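Local structure of amino acid ABC superfamily ATP binding cassette transporter, binding protein (Streptococcus pneumoniae, 4H5G) at residues Ala49-Val54 and Lys212-Lys217; Phe94-Tyr99 and Lys221-Gly226; Lys116-Leu121 and Glu140-Ala145. The protein binds L-arginine between its two lobes and probably delivers amino acids to an ABC transporter as its membrane-anchored substrate-binding protein. All blocks are in the same frame, centred on the assembly; numbering follows the deposited sequence.

Interaction 1 of 3, residues Ala49-Val54 and Lys212-Lys217; sequences ADELGV and KEVVDK. With EDO (1,2-ethanediol), chain K.
Val214 fits its methyl CG1 against two side chains of helix 40-52, Glu51 and Leu52, and these three residues bury most of the surface in the contact. With CG1 anti to the backbone N (chi1 179°), the methyl is carried out toward the neighbouring helix, where it lies 3.8 Å from CD2 of Leu52 and 4.0 Å from CG of Glu51. Leu52 reaches it with the tip of its side chain; the rest is buried among Leu14, Val5 and Leu211, a setting that suits a branched aliphatic residue. A beta-branched valine is compact enough to let the helices approach, with the CA atoms of Glu51 and Val214 7.7 Å apart.

Glu51 is amphipathic in use. Its CG packs on the valine, and the bend at chi2 (74°) turns the carboxylate along the solvent side, where OE2 comes within 3.7 Å of CE of Lys217 as the two chains cross at about a right angle. The charged atoms themselves do not meet: OE2 of Glu51 and NZ of Lys217 stand 5.0 Å apart. A molecule of 1,2-ethanediol, probably from the crystallisation liquor, spans them, its O1 donating to Glu51 OE2 (2.8 Å) and its O2 accepting a weak bond from Lys217 NZ. The opposite charges would still be expected to attract.

Just beyond, Gly53 adopts positive phi, and Val54 N bonds back to Ala49 O, a Schellman motif ending helix 40-52. The whole is apolar helix-helix packing with charged groups at its solvent-exposed border, within one lobe of the type II periplasmic binding protein fold.

Interaction 2 of 3, residues Phe94-Tyr99 and Lys221-Gly226; sequences FSIPYY and KLKDEG
Residues 94-99, without regular secondary structure and extended as far as Pro97, pass the last turns of helix 209-225, approaching most closely where the CA atoms of Tyr98 and Lys223 are 6.8 Å apart. Gly226, with positive phi, which glycine takes up easily, is the first residue to leave helical geometry, in a Schellman motif. Proline at position 97 fits an extended segment: its phi is fixed near the value found here, and it has no N-H to satisfy.

Lys223 carries most of the contact. Its chain leaves the helix, bends at chi3 (-66°) and lays its methylenes along the backbone: CG is 3.9 Å from Tyr98 O, and CD is 3.4 Å from Pro97 O. The ammonium NZ then donates to Pro97 O at 2.9 Å, meeting the oxygen fairly straight on, with a C=O...N angle of 154° and a tilt of 20° from the carbonyl plane. Ile96 adds an apolar flank, its CD1 lying 4.2 Å from NZ of Lys223. Before it, Ser95 OG donates to Ile96 O at 2.7 Å, and is also bonded to Val202 N. Tyr98 turns its ring away from the helix end, toward Met44 and Tyr228; its side chain is about 8 Å from the bound arginine.

A long, flexible lysine suits this place because it can supply both an aliphatic stem and a cationic donor. Because the acceptor is a main-chain carbonyl, the bond ties the backbone of 94-99 directly to the helix, and the positive charge would probably polarise the Pro97-Tyr98 peptide.

Interaction 3 of 3, residues Lys116-Leu121 and Glu140-Ala145; sequences KDLTSL and EQLPKA
Leu142 meets Leu118 and Leu121 across this contact, and is the residue with the largest share of the buried surface. From CB, which points toward helix 118-122, the chain passes to CG, set anti to the carbonyl carbon (chi1 -58°), which aims the fork at the helix. Branch CD2 runs to the start of the helix, where it lies 4.0 Å from CB of Leu118 and 3.9 Å from that residue's carbonyl oxygen. Branch CD1 heads for Leu121, three residues on, and rests more loosely on its CB, at 4.3 Å. A forked leucine is suited to this place, since its two methyls can settle on residues about one turn apart on the same helix face. Ile126 of strand 125-129 also touches Leu142.

Further along, the small methyl CB of Ala145 lies 4.1 Å from Leu121 O. It is brought there by a type I turn from Leu142 to Ala145, closed by Ala145 N to Leu142 O, in which Pro143 takes the second position, where its restricted phi fits. At the other end, Asp117 is the N-cap of helix 118-122: its OD1 accepts from Ser120 N at 2.8 Å, from above the carboxylate plane.

Hydrophobic packing thus joins a short helix to the turn that leads from helix 133-141 into strand 146-150, beside the edge of the five-stranded mixed sheet of the second lobe, an alpha/beta arrangement expected of the type II periplasmic binding protein fold.

How the interactions relate
From the N terminus, the chain lays down helix 40-52, then residues 94-99, next the two segments of interaction 3, and only later helix 209-225, which serves both earlier pieces of the first lobe. Interaction 1 closes a loop of 157 residues and interaction 2 one of 121; their segments alternate, so the loops cross. They also touch, since Asp216 OD1 probably accepts from Ile96 N and Lys212 NZ probably donates to Phe94 O. Interaction 3 closes a short loop of 18 residues that falls within both longer ones. It lies in the other lobe, its centre about 42 Å from that of interaction 1 and 33 Å from that of interaction 2. The late helix thus returns to the first lobe after the chain has built the second.

Interaction 1 of 3, residues Ala49-Val54 and Lys212-Lys217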
loop_
_atom_site.group_PDB
_atom_site.type_symbol
_atom_site.label_atom_id
_atom_site.label_comp_id
_atom_site.label_asym_id
_atom_site.label_seq_id
_atom_site.Cartn_x
_atom_site.Cartn_y
_atom_site.Cartn_z
ATOM N N ALA A 49 14.683 -9.599 5.350
ATOM C CA ALA A 49 16.014 -9.782 4.755
ATOM C C ALA A 49 17.029 -10.095 5.838
ATOM O O ALA A 49 17.855 -10.995 5.676
ATOM C CB ALA A 49 16.431 -8.530 3.948
ATOM N N ASP A 50 16.961 -9.365 6.954
ATOM C CA ASP A 50 17.866 -9.600 8.085
ATOM C C ASP A 50 17.713 -11.001 8.668
ATOM O O ASP A 50 18.692 -11.643 9.038
ATOM C CB ASP A 50 17.638 -8.558 9.207
ATOM C CG ASP A 50 18.105 -7.160 8.828
ATOM O OD1 ASP A 50 18.834 -7.013 7.833
ATOM O OD2 ASP A 50 17.740 -6.199 9.544
ATOM N N GLU A 51 16.476 -11.462 8.768
ATOM C CA GLU A 51 16.220 -12.800 9.306
ATOM C C GLU A 51 16.850 -13.855 8.402
ATOM O O GLU A 51 17.404 -14.841 8.885
ATOM C CB GLU A 51 14.709 -13.045 9.426
ATOM C CG GLU A 51 14.330 -14.306 10.188
ATOM C CD GLU A 51 14.528 -14.161 11.692
ATOM O OE1 GLU A 51 14.292 -13.064 12.232
ATOM O OE2 GLU A 51 14.929 -15.140 12.338
ATOM N N LEU A 52 16.781 -13.630 7.090
ATOM C CA LEU A 52 17.325 -14.575 6.104
ATOM C C LEU A 52 18.834 -14.461 5.960
ATOM O O LEU A 52 19.477 -15.341 5.379
ATOM C CB LEU A 52 16.663 -14.362 4.741
ATOM C CG LEU A 52 15.216 -14.849 4.664
ATOM C CD1 LEU A 52 14.522 -14.278 3.430
ATOM C CD2 LEU A 52 15.164 -16.384 4.647
ATOM N N GLY A 53 19.388 -13.364 6.473
ATOM C CA GLY A 53 20.821 -13.108 6.396
ATOM C C GLY A 53 21.282 -12.633 5.025
ATOM O O GLY A 53 22.389 -12.952 4.606
ATOM N N VAL A 54 20.430 -11.877 4.329
ATOM C CA VAL A 54 20.753 -11.384 2.980
ATOM C C VAL A 54 20.494 -9.886 2.850
ATOM O O VAL A 54 19.847 -9.278 3.709
ATOM C CB VAL A 54 19.949 -12.125 1.885
ATOM C CG1 VAL A 54 20.254 -13.624 1.903
ATOM C CG2 VAL A 54 18.436 -11.876 2.043
ATOM N N LYS A 212 7.420 -18.510 3.006
ATOM C CA LYS A 212 6.252 -17.992 3.738
ATOM C C LYS A 212 6.403 -18.170 5.252
ATOM O O LYS A 212 6.037 -17.279 6.027
ATOM C CB LYS A 212 4.950 -18.651 3.248
ATOM C CG LYS A 212 3.687 -18.208 4.040
ATOM C CD LYS A 212 2.380 -18.704 3.399
ATOM C CE LYS A 212 1.290 -18.970 4.460
ATOM N NZ LYS A 212 0.882 -17.741 5.244
ATOM N N GLU A 213 6.958 -19.309 5.670
ATOM C CA GLU A 213 7.169 -19.569 7.103
ATOM C C GLU A 213 8.084 -18.533 7.727
ATOM O O GLU A 213 7.856 -18.077 8.860
ATOM C CB GLU A 213 7.746 -20.982 7.344
ATOM C CG GLU A 213 6.759 -22.120 7.073
ATOM C CD GLU A 213 7.227 -23.448 7.609
ATOM O OE1 GLU A 213 8.279 -23.489 8.296
ATOM O OE2 GLU A 213 6.531 -24.456 7.343
ATOM N N VAL A 214 9.135 -18.169 6.998
ATOM C CA VAL A 214 10.082 -17.174 7.505
ATOM C C VAL A 214 9.415 -15.805 7.558
ATOM O O VAL A 214 9.530 -15.076 8.547
ATOM C CB VAL A 214 11.347 -17.086 6.630
ATOM C CG1 VAL A 214 12.308 -16.026 7.176
ATOM C CG2 VAL A 214 12.027 -18.443 6.556
ATOM N N VAL A 215 8.708 -15.454 6.494
ATOM C CA VAL A 215 7.973 -14.189 6.475
ATOM C C VAL A 215 6.942 -14.108 7.608
ATOM O O VAL A 215 6.833 -13.086 8.280
ATOM C CB VAL A 215 7.294 -13.937 5.111
ATOM C CG1 VAL A 215 6.440 -12.656 5.162
ATOM C CG2 VAL A 215 8.353 -13.805 4.005
ATOM N N ASP A 216 6.194 -15.184 7.818
ATOM C CA ASP A 216 5.186 -15.221 8.888
ATOM C C ASP A 216 5.819 -15.093 10.265
ATOM O O ASP A 216 5.264 -14.457 11.167
ATOM C CB ASP A 216 4.356 -16.522 8.803
ATOM C CG ASP A 216 3.363 -16.523 7.641
ATOM O OD1 ASP A 216 3.133 -15.455 7.036
ATOM O OD2 ASP A 216 2.791 -17.594 7.352
ATOM N N LYS A 217 6.981 -15.707 10.434
ATOM C CA LYS A 217 7.661 -15.659 11.728
ATOM C C LYS A 217 8.059 -14.222 12.048
ATOM O O LYS A 217 7.856 -13.730 13.168
ATOM C CB LYS A 217 8.898 -16.562 11.708
ATOM C CG LYS A 217 9.786 -16.414 12.927
ATOM C CD LYS A 217 11.079 -17.194 12.729
ATOM C CE LYS A 217 12.036 -16.942 13.875
ATOM N NZ LYS A 217 11.499 -17.530 15.132
HETATM C C1 EDO K . 15.548 -16.262 16.078
HETATM O O1 EDO K . 15.623 -16.459 14.659
HETATM C C2 EDO K . 14.105 -16.119 16.545
HETATM O O2 EDO K . 13.638 -17.341 17.134
#

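Interaction 2 of 3, residues Phe94-Tyr99 and Lys221-Gly226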
loop_
_atom_site.group_PDB
_atom_site.type_symbol
_atom_site.label_atom_id
_atom_site.label_comp_id
_atom_site.label_asym_id
_atom_site.label_seq_id
_atom_site.Cartn_x
_atom_site.Cartn_y
_atom_site.Cartn_z
ATOM N N PHE A 94 -0.224 -15.652 0.387
ATOM C CA PHE A 94 0.046 -14.465 1.186
ATOM C C PHE A 94 0.537 -14.871 2.552
ATOM O O PHE A 94 0.178 -15.941 3.075
ATOM C CB PHE A 94 -1.214 -13.602 1.352
ATOM C CG PHE A 94 -1.557 -12.778 0.140
ATOM C CD1 PHE A 94 -2.395 -13.279 -0.839
ATOM C CD2 PHE A 94 -1.041 -11.496 -0.013
ATOM C CE1 PHE A 94 -2.714 -12.519 -1.958
ATOM C CE2 PHE A 94 -1.358 -10.728 -1.128
ATOM C CZ PHE A 94 -2.200 -11.241 -2.097
ATOM N N SER A 95 1.346 -13.994 3.127
ATOM C CA SER A 95 1.775 -14.117 4.514
ATOM C C SER A 95 0.540 -13.890 5.369
ATOM O O SER A 95 -0.503 -13.454 4.870
ATOM C CB SER A 95 2.807 -13.033 4.834
ATOM O OG SER A 95 2.183 -11.773 4.929
ATOM N N ILE A 96 0.656 -14.183 6.661
ATOM C CA ILE A 96 -0.335 -13.705 7.620
ATOM C C ILE A 96 -0.414 -12.175 7.498
ATOM O O ILE A 96 0.537 -11.531 7.064
ATOM C CB ILE A 96 0.028 -14.129 9.059
ATOM C CG1 ILE A 96 1.362 -13.510 9.487
ATOM C CG2 ILE A 96 0.015 -15.666 9.176
ATOM C CD1 ILE A 96 1.779 -13.862 10.930
ATOM N N PRO A 97 -1.556 -11.575 7.876
ATOM C CA PRO A 97 -1.642 -10.113 7.764
ATOM C C PRO A 97 -0.575 -9.441 8.635
ATOM O O PRO A 97 -0.303 -9.946 9.727
ATOM C CB PRO A 97 -3.010 -9.794 8.376
ATOM C CG PRO A 97 -3.774 -11.043 8.310
ATOM C CD PRO A 97 -2.814 -12.186 8.331
ATOM N N TYR A 98 0.008 -8.341 8.172
ATOM C CA TYR A 98 0.889 -7.557 9.036
ATOM C C TYR A 98 0.239 -6.278 9.545
ATOM O O TYR A 98 0.662 -5.716 10.558
ATOM C CB TYR A 98 2.229 -7.252 8.344
ATOM C CG TYR A 98 2.155 -6.471 7.055
ATOM C CD1 TYR A 98 2.074 -5.085 7.067
ATOM C CD2 TYR A 98 2.211 -7.117 5.815
ATOM C CE1 TYR A 98 2.036 -4.351 5.890
ATOM C CE2 TYR A 98 2.177 -6.382 4.616
ATOM C CZ TYR A 98 2.096 -5.003 4.673
ATOM O OH TYR A 98 2.078 -4.255 3.498
ATOM N N TYR A 99 -0.793 -5.808 8.842
ATOM C CA TYR A 99 -1.539 -4.624 9.280
ATOM C C TYR A 99 -2.914 -4.580 8.625
ATOM O O TYR A 99 -3.056 -4.882 7.442
ATOM C CB TYR A 99 -0.779 -3.339 8.922
ATOM C CG TYR A 99 -1.189 -2.141 9.760
ATOM C CD1 TYR A 99 -0.896 -2.089 11.115
ATOM C CD2 TYR A 99 -1.866 -1.067 9.202
ATOM C CE1 TYR A 99 -1.265 -1.003 11.898
ATOM C CE2 TYR A 99 -2.241 0.022 9.980
ATOM C CZ TYR A 99 -1.935 0.043 11.325
ATOM O OH TYR A 99 -2.293 1.127 12.107
ATOM N N LYS A 221 6.286 -11.707 15.001
ATOM C CA LYS A 221 7.103 -11.046 16.020
ATOM C C LYS A 221 6.875 -9.531 16.016
ATOM O O LYS A 221 6.772 -8.902 17.076
ATOM C CB LYS A 221 8.574 -11.382 15.780
ATOM C CG LYS A 221 9.542 -10.461 16.471
ATOM C CD LYS A 221 9.825 -10.921 17.862
ATOM C CE LYS A 221 11.245 -10.535 18.244
ATOM N NZ LYS A 221 11.683 -11.279 19.455
ATOM N N LEU A 222 6.781 -8.944 14.832
ATOM C CA LEU A 222 6.498 -7.499 14.719
ATOM C C LEU A 222 5.149 -7.151 15.343
ATOM O O LEU A 222 5.039 -6.199 16.119
ATOM C CB LEU A 222 6.515 -7.048 13.252
ATOM C CG LEU A 222 7.839 -7.168 12.498
ATOM C CD1 LEU A 222 7.613 -6.860 11.023
ATOM C CD2 LEU A 222 8.888 -6.227 13.074
ATOM N N LYS A 223 4.116 -7.920 15.014
ATOM C CA LYS A 223 2.792 -7.638 15.581
ATOM C C LYS A 223 2.785 -7.837 17.088
ATOM O O LYS A 223 2.147 -7.067 17.818
ATOM C CB LYS A 223 1.699 -8.507 14.918
ATOM C CG LYS A 223 1.509 -8.245 13.422
ATOM C CD LYS A 223 0.193 -8.853 12.919
ATOM C CE LYS A 223 0.238 -10.390 13.002
ATOM N NZ LYS A 223 -0.961 -11.030 12.324
ATOM N N ASP A 224 3.476 -8.873 17.563
ATOM C CA ASP A 224 3.515 -9.150 19.001
ATOM C C ASP A 224 4.190 -8.032 19.777
ATOM O O ASP A 224 3.865 -7.787 20.926
ATOM C CB ASP A 224 4.233 -10.481 19.307
ATOM C CG ASP A 224 3.423 -11.704 18.892
ATOM O OD1 ASP A 224 2.281 -11.533 18.415
ATOM O OD2 ASP A 224 3.934 -12.843 19.054
ATOM N N GLU A 225 5.128 -7.345 19.142
ATOM C CA GLU A 225 5.880 -6.311 19.848
ATOM C C GLU A 225 5.375 -4.905 19.522
ATOM O O GLU A 225 5.921 -3.913 20.004
ATOM C CB GLU A 225 7.392 -6.454 19.553
ATOM C CG GLU A 225 7.980 -7.739 20.139
ATOM C CD GLU A 225 9.488 -7.889 19.960
ATOM O OE1 GLU A 225 10.094 -7.144 19.164
ATOM O OE2 GLU A 225 10.068 -8.772 20.631
ATOM N N GLY A 226 4.328 -4.840 18.698
ATOM C CA GLY A 226 3.746 -3.575 18.262
ATOM C C GLY A 226 4.616 -2.821 17.270
ATOM O O GLY A 226 4.439 -1.622 17.051
#

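Interaction 3 of 3, residues Lys116-Leu121 and Glu140-Ala145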
loop_
_atom_site.group_PDB
_atom_site.type_symbol
_atom_site.label_atom_id
_atom_site.label_comp_id
_atom_site.label_asym_id
_atom_site.label_seq_id
_atom_site.Cartn_x
_atom_site.Cartn_y
_atom_site.Cartn_z
ATOM N N LYS A 116 -20.836 14.087 2.969
ATOM C CA LYS A 116 -21.252 13.356 4.159
ATOM C C LYS A 116 -21.844 11.991 3.882
ATOM O O LYS A 116 -21.885 11.150 4.774
ATOM C CB LYS A 116 -22.231 14.184 4.983
ATOM C CG LYS A 116 -21.532 15.216 5.821
ATOM C CD LYS A 116 -22.310 15.530 7.071
ATOM C CE LYS A 116 -22.575 17.001 7.123
ATOM N NZ LYS A 116 -23.015 17.421 5.780
ATOM N N ASP A 117 -22.315 11.767 2.659
ATOM C CA ASP A 117 -22.908 10.474 2.324
ATOM C C ASP A 117 -22.438 9.989 0.966
ATOM O O ASP A 117 -21.720 10.697 0.265
ATOM C CB ASP A 117 -24.439 10.535 2.396
ATOM C CG ASP A 117 -25.064 11.382 1.283
ATOM O OD1 ASP A 117 -24.351 12.159 0.604
ATOM O OD2 ASP A 117 -26.290 11.272 1.100
ATOM N N LEU A 118 -22.829 8.775 0.604
ATOM C CA LEU A 118 -22.438 8.228 -0.687
ATOM C C LEU A 118 -23.134 8.930 -1.849
ATOM O O LEU A 118 -22.567 9.049 -2.938
ATOM C CB LEU A 118 -22.713 6.729 -0.736
ATOM C CG LEU A 118 -21.923 5.907 0.277
ATOM C CD1 LEU A 118 -22.026 4.428 -0.058
ATOM C CD2 LEU A 118 -20.479 6.361 0.300
ATOM N N THR A 119 -24.360 9.398 -1.626
ATOM C CA THR A 119 -25.097 10.085 -2.684
ATOM C C THR A 119 -24.338 11.336 -3.122
ATOM O O THR A 119 -24.240 11.632 -4.309
ATOM C CB THR A 119 -26.548 10.435 -2.255
ATOM O OG1 THR A 119 -27.265 9.219 -1.999
ATOM C CG2 THR A 119 -27.273 11.224 -3.341
ATOM N N SER A 120 -23.762 12.053 -2.166
ATOM C CA SER A 120 -22.982 13.246 -2.501
ATOM C C SER A 120 -21.714 12.900 -3.302
ATOM O O SER A 120 -21.337 13.643 -4.205
ATOM C CB SER A 120 -22.634 14.046 -1.244
ATOM O OG SER A 120 -21.760 13.330 -0.404
ATOM N N LEU A 121 -21.066 11.783 -2.976
ATOM C CA LEU A 121 -19.846 11.353 -3.679
ATOM C C LEU A 121 -20.180 10.867 -5.071
ATOM O O LEU A 121 -19.391 10.999 -6.006
ATOM C CB LEU A 121 -19.149 10.227 -2.925
ATOM C CG LEU A 121 -18.428 10.574 -1.636
ATOM C CD1 LEU A 121 -17.960 9.310 -0.943
ATOM C CD2 LEU A 121 -17.252 11.502 -1.923
ATOM N N GLU A 140 -17.785 -0.794 -7.929
ATOM C CA GLU A 140 -18.870 -1.657 -7.456
ATOM C C GLU A 140 -19.961 -0.916 -6.701
ATOM O O GLU A 140 -21.145 -1.164 -6.910
ATOM C CB GLU A 140 -18.326 -2.734 -6.518
ATOM C CG GLU A 140 -17.483 -3.801 -7.147
ATOM C CD GLU A 140 -17.298 -4.964 -6.196
ATOM O OE1 GLU A 140 -18.317 -5.450 -5.663
ATOM O OE2 GLU A 140 -16.145 -5.373 -5.955
ATOM N N GLN A 141 -19.556 -0.025 -5.802
ATOM C CA GLN A 141 -20.501 0.582 -4.872
ATOM C C GLN A 141 -20.979 1.946 -5.344
ATOM O O GLN A 141 -22.027 2.425 -4.926
ATOM C CB GLN A 141 -19.896 0.663 -3.466
ATOM C CG GLN A 141 -19.452 -0.689 -2.910
ATOM C CD GLN A 141 -19.019 -0.612 -1.456
ATOM O OE1 GLN A 141 -19.609 0.118 -0.654
ATOM N NE2 GLN A 141 -17.972 -1.357 -1.115
ATOM N N LEU A 142 -20.214 2.572 -6.230
ATOM C CA LEU A 142 -20.631 3.852 -6.799
ATOM C C LEU A 142 -20.541 3.878 -8.327
ATOM O O LEU A 142 -19.840 4.718 -8.880
ATOM C CB LEU A 142 -19.788 4.986 -6.215
ATOM C CG LEU A 142 -19.809 5.135 -4.698
ATOM C CD1 LEU A 142 -18.735 6.120 -4.253
ATOM C CD2 LEU A 142 -21.188 5.589 -4.224
ATOM N N PRO A 143 -21.252 2.962 -9.012
ATOM C CA PRO A 143 -21.164 2.858 -10.476
ATOM C C PRO A 143 -21.591 4.113 -11.231
ATOM O O PRO A 143 -21.251 4.251 -12.403
ATOM C CB PRO A 143 -22.122 1.700 -10.798
ATOM C CG PRO A 143 -23.043 1.636 -9.632
ATOM C CD PRO A 143 -22.170 1.949 -8.464
ATOM N N LYS A 144 -22.313 5.015 -10.574
ATOM C CA LYS A 144 -22.819 6.198 -11.254
ATOM C C LYS A 144 -21.880 7.384 -11.134
ATOM O O LYS A 144 -22.150 8.454 -11.675
ATOM C CB LYS A 144 -24.214 6.551 -10.738
ATOM C CG LYS A 144 -25.231 5.457 -11.013
ATOM C CD LYS A 144 -26.630 5.889 -10.623
ATOM C CE LYS A 144 -27.008 5.357 -9.254
ATOM N NZ LYS A 144 -28.174 6.100 -8.704
ATOM N N ALA A 145 -20.770 7.194 -10.428
ATOM C CA ALA A 145 -19.812 8.274 -10.246
ATOM C C ALA A 145 -18.813 8.305 -11.405
ATOM O O ALA A 145 -18.479 7.266 -11.982
ATOM C CB ALA A 145 -19.092 8.139 -8.906
#